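Local coordinates for UPF0067 GAF domain-containing protein YKL069W (Saccharomyces cerevisiae, PDB 3KO6), which reduces the R-enantiomer of free methionine sulfoxide to methionine with thioredoxin as the reductant, helping to protect yeast against oxidative stress, at residues T129-V134 with I150-Y155. Residues are numbered along the deposited sequence; the frame is centred on the assembly and turned at random.
Sequences TKSEIV and IDCLDY. With SME (methionine sulfoxide), chain C.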
ATOM      1  N   THR A 129     -14.724  -3.033  10.976  1.00 30.07           N
ATOM      2  CA  THR A 129     -14.947  -4.096   9.995  1.00 29.09           C
ATOM      3  C   THR A 129     -16.068  -5.010  10.428  1.00 29.18           C
ATOM      4  O   THR A 129     -16.006  -5.565  11.526  1.00 29.93           O
ATOM      5  CB  THR A 129     -13.687  -4.961   9.824  1.00 28.42           C
ATOM      6  OG1 THR A 129     -12.594  -4.150   9.369  1.00 27.20           O
ATOM      7  CG2 THR A 129     -13.941  -6.071   8.832  1.00 27.65           C
ATOM      8  N   LYS A 130     -17.081  -5.168   9.575  1.00 28.95           N
ATOM      9  CA  LYS A 130     -18.186  -6.108   9.833  1.00 28.90           C
ATOM     10  C   LYS A 130     -18.108  -7.364   8.961  1.00 28.58           C
ATOM     11  O   LYS A 130     -18.525  -8.438   9.385  1.00 29.05           O
ATOM     12  CB  LYS A 130     -19.548  -5.446   9.629  1.00 29.38           C
ATOM     13  CG  LYS A 130     -19.945  -4.433  10.675  1.00 30.39           C
ATOM     14  CD  LYS A 130     -21.365  -3.939  10.415  1.00 32.58           C
ATOM     15  CE  LYS A 130     -21.940  -3.170  11.595  1.00 33.80           C
ATOM     16  NZ  LYS A 130     -21.420  -1.770  11.666  1.00 36.06           N
ATOM     17  N   SER A 131     -17.598  -7.249   7.737  1.00 27.83           N
ATOM     18  CA  SER A 131     -17.451  -8.456   6.912  1.00 27.37           C
ATOM     19  C   SER A 131     -16.086  -8.527   6.232  1.00 26.87           C
ATOM     20  O   SER A 131     -15.374  -7.520   6.165  1.00 26.99           O
ATOM     21  CB  SER A 131     -18.593  -8.591   5.901  1.00 27.61           C
ATOM     22  OG  SER A 131     -18.607  -7.519   4.977  1.00 27.52           O
ATOM     23  N   GLU A 132     -15.727  -9.715   5.737  1.00 26.12           N
ATOM     24  CA  GLU A 132     -14.390  -9.955   5.192  1.00 24.98           C
ATOM     25  C   GLU A 132     -14.342 -11.100   4.191  1.00 24.45           C
ATOM     26  O   GLU A 132     -15.056 -12.082   4.336  1.00 24.86           O
ATOM     27  CB  GLU A 132     -13.412 -10.236   6.342  1.00 25.06           C
ATOM     28  CG  GLU A 132     -11.943 -10.209   5.939  1.00 24.44           C
ATOM     29  CD  GLU A 132     -10.964 -10.338   7.098  1.00 23.97           C
ATOM     30  OE1 GLU A 132      -9.744 -10.309   6.820  1.00 22.56           O
ATOM     31  OE2 GLU A 132     -11.391 -10.466   8.269  1.00 24.30           O
ATOM     32  N   ILE A 133     -13.504 -10.965   3.168  1.00 23.79           N
ATOM     33  CA  ILE A 133     -13.173 -12.100   2.297  1.00 23.28           C
ATOM     34  C   ILE A 133     -11.661 -12.232   2.197  1.00 22.93           C
ATOM     35  O   ILE A 133     -10.952 -11.216   2.108  1.00 22.58           O
ATOM     36  CB  ILE A 133     -13.772 -11.980   0.872  1.00 23.00           C
ATOM     37  CG1 ILE A 133     -13.441 -13.230   0.054  1.00 23.06           C
ATOM     38  CG2 ILE A 133     -13.229 -10.764   0.150  1.00 23.38           C
ATOM     39  CD1 ILE A 133     -14.226 -13.336  -1.289  1.00 25.03           C
ATOM     40  N   VAL A 134     -11.177 -13.477   2.230  1.00 22.53           N
ATOM     41  CA  VAL A 134      -9.753 -13.778   2.055  1.00 21.43           C
ATOM     42  C   VAL A 134      -9.598 -14.912   1.077  1.00 22.13           C
ATOM     43  O   VAL A 134     -10.281 -15.933   1.179  1.00 22.33           O
ATOM     44  CB  VAL A 134      -9.058 -14.160   3.381  1.00 21.59           C
ATOM     45  CG1 VAL A 134      -7.601 -14.512   3.138  1.00 18.93           C
ATOM     46  CG2 VAL A 134      -9.194 -12.996   4.410  1.00 20.44           C
ATOM     47  N   ILE A 150      -9.743  -8.530   1.921  1.00 24.20           N
ATOM     48  CA  ILE A 150     -10.607  -7.335   1.793  1.00 24.28           C
ATOM     49  C   ILE A 150     -11.579  -7.262   2.973  1.00 24.76           C
ATOM     50  O   ILE A 150     -12.239  -8.263   3.305  1.00 25.15           O
ATOM     51  CB  ILE A 150     -11.457  -7.333   0.486  1.00 24.18           C
ATOM     52  CG1 ILE A 150     -10.630  -7.810  -0.728  1.00 24.23           C
ATOM     53  CG2 ILE A 150     -12.073  -5.941   0.247  1.00 22.94           C
ATOM     54  CD1 ILE A 150     -11.402  -7.778  -2.070  1.00 23.49           C
ATOM     55  N   ASP A 151     -11.683  -6.083   3.582  1.00 24.49           N
ATOM     56  CA  ASP A 151     -12.637  -5.841   4.655  1.00 24.87           C
ATOM     57  C   ASP A 151     -13.747  -4.883   4.241  1.00 25.09           C
ATOM     58  O   ASP A 151     -13.503  -3.910   3.508  1.00 25.43           O
ATOM     59  CB  ASP A 151     -11.922  -5.220   5.848  1.00 25.61           C
ATOM     60  CG  ASP A 151     -10.909  -6.141   6.479  1.00 26.73           C
ATOM     61  OD1 ASP A 151     -10.867  -7.342   6.164  1.00 31.00           O
ATOM     62  OD2 ASP A 151     -10.149  -5.651   7.314  1.00 29.19           O
ATOM     63  N   CYS A 152     -14.946  -5.112   4.767  1.00 24.94           N
ATOM     64  CA  CYS A 152     -16.089  -4.277   4.454  1.00 25.31           C
ATOM     65  C   CYS A 152     -16.755  -3.774   5.720  1.00 26.64           C
ATOM     66  O   CYS A 152     -16.852  -4.508   6.714  1.00 27.62           O
ATOM     67  CB  CYS A 152     -17.082  -5.061   3.608  1.00 24.97           C
ATOM     68  SG  CYS A 152     -18.535  -4.142   3.078  1.00 25.42           S
ATOM     69  N   LEU A 153     -17.228  -2.528   5.682  1.00 27.59           N
ATOM     70  CA  LEU A 153     -17.861  -1.887   6.831  1.00 28.74           C
ATOM     71  C   LEU A 153     -19.318  -2.319   7.038  1.00 30.05           C
ATOM     72  O   LEU A 153     -19.944  -1.962   8.041  1.00 30.87           O
ATOM     73  CB  LEU A 153     -17.750  -0.358   6.711  1.00 28.87           C
ATOM     74  CG  LEU A 153     -16.357   0.268   6.864  1.00 27.90           C
ATOM     75  CD1 LEU A 153     -16.412   1.766   6.719  1.00 27.26           C
ATOM     76  CD2 LEU A 153     -15.725  -0.097   8.203  1.00 27.06           C
ATOM     77  N   ASP A 154     -19.853  -3.073   6.080  1.00 31.06           N
ATOM     78  CA  ASP A 154     -21.204  -3.634   6.163  1.00 32.48           C
ATOM     79  C   ASP A 154     -21.139  -5.151   6.338  1.00 32.98           C
ATOM     80  O   ASP A 154     -20.123  -5.771   6.019  1.00 32.34           O
ATOM     81  CB  ASP A 154     -22.022  -3.285   4.911  1.00 32.60           C
ATOM     82  CG  ASP A 154     -22.470  -1.819   4.877  1.00 33.41           C
ATOM     83  OD1 ASP A 154     -22.825  -1.268   5.942  1.00 34.32           O
ATOM     84  OD2 ASP A 154     -22.490  -1.220   3.775  1.00 32.54           O
ATOM     85  N   TYR A 155     -22.215  -5.737   6.869  1.00 34.32           N
ATOM     86  CA  TYR A 155     -22.366  -7.192   6.913  1.00 35.02           C
ATOM     87  C   TYR A 155     -22.597  -7.754   5.508  1.00 35.71           C
ATOM     88  O   TYR A 155     -23.089  -7.038   4.625  1.00 36.19           O
ATOM     89  CB  TYR A 155     -23.564  -7.587   7.782  1.00 35.63           C
ATOM     90  CG  TYR A 155     -23.480  -7.199   9.235  1.00 35.83           C
ATOM     91  CD1 TYR A 155     -24.408  -6.322   9.790  1.00 37.41           C
ATOM     92  CD2 TYR A 155     -22.487  -7.721  10.062  1.00 35.82           C
ATOM     93  CE1 TYR A 155     -24.340  -5.959  11.136  1.00 38.75           C
ATOM     94  CE2 TYR A 155     -22.401  -7.361  11.408  1.00 37.16           C
ATOM     95  CZ  TYR A 155     -23.334  -6.488  11.940  1.00 38.09           C
ATOM     96  OH  TYR A 155     -23.258  -6.145  13.269  1.00 38.46           O
TER
HETATM   97  N   SME C 181      -5.255  -8.664   8.684  1.00 84.78           N
HETATM   98  CA  SME C 181      -6.735  -8.756   8.596  1.00 81.85           C
HETATM   99  CB  SME C 181      -7.200  -9.589   9.783  1.00 81.69           C
HETATM  100  CG  SME C 181      -8.453 -10.419   9.445  1.00 86.25           C
HETATM  101  S   SME C 181      -8.285 -12.070   9.851  1.00 94.76           S
HETATM  102  OE  SME C 181      -6.885 -12.450  10.191  1.00 99.85           O
HETATM  103  CE  SME C 181      -9.327 -12.395  11.162  1.00106.74           C
HETATM  104  C   SME C 181      -7.384  -7.395   8.535  1.00 91.65           C
HETATM  105  O   SME C 181      -8.601  -7.275   8.670  1.00101.58           O
HETATM  106  OXT SME C 181      -6.728  -6.302   8.371  1.00100.17           O
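Glu132 and Asp151 form a non-hydrogen-bonded antiparallel pair whose side chains run alongside each other to the bound methionine sulfoxide. Their carboxylate planes are turned 82° apart, with Glu132 OE1 3.2 Å from Asp151 OD1, and Asp149 brings a third acid close to both. Asp151 OD2 lies 2.6 Å from atom O of the methionine sulfoxide (SME O), while the Glu132 carboxylate meets the ligand side chain at CG. The extended Glu132 chain, CG anti to the backbone N (chi1 -168°), delivers it there. Thr129 crosses Asp151 at about a right angle, its CG2 against CB, and its OG1 is hydrogen-bonded to Asn65 ND2. On the other sheet face Ile133 CG2 packs on Ile150 CB, beside Leu166 of helix 160-176. Past Cys152 the chain leaves the strand: Ser131 OG donates to Asp154 O, and Lys130 CD sits over the Tyr155 ring centre, 3.5 Å from its centroid, a CH-pi contact. Cys152 O accepts hydrogen bonds from both Lys130 N (2.9 Å) and Ser131 N (3.0 Å), the signature of a classic beta bulge, here in the hairpin of strands 131-138 and 144-152 of the antiparallel GAF-domain sheet, whose face with Glu132 and Asp151 lines the substrate pocket.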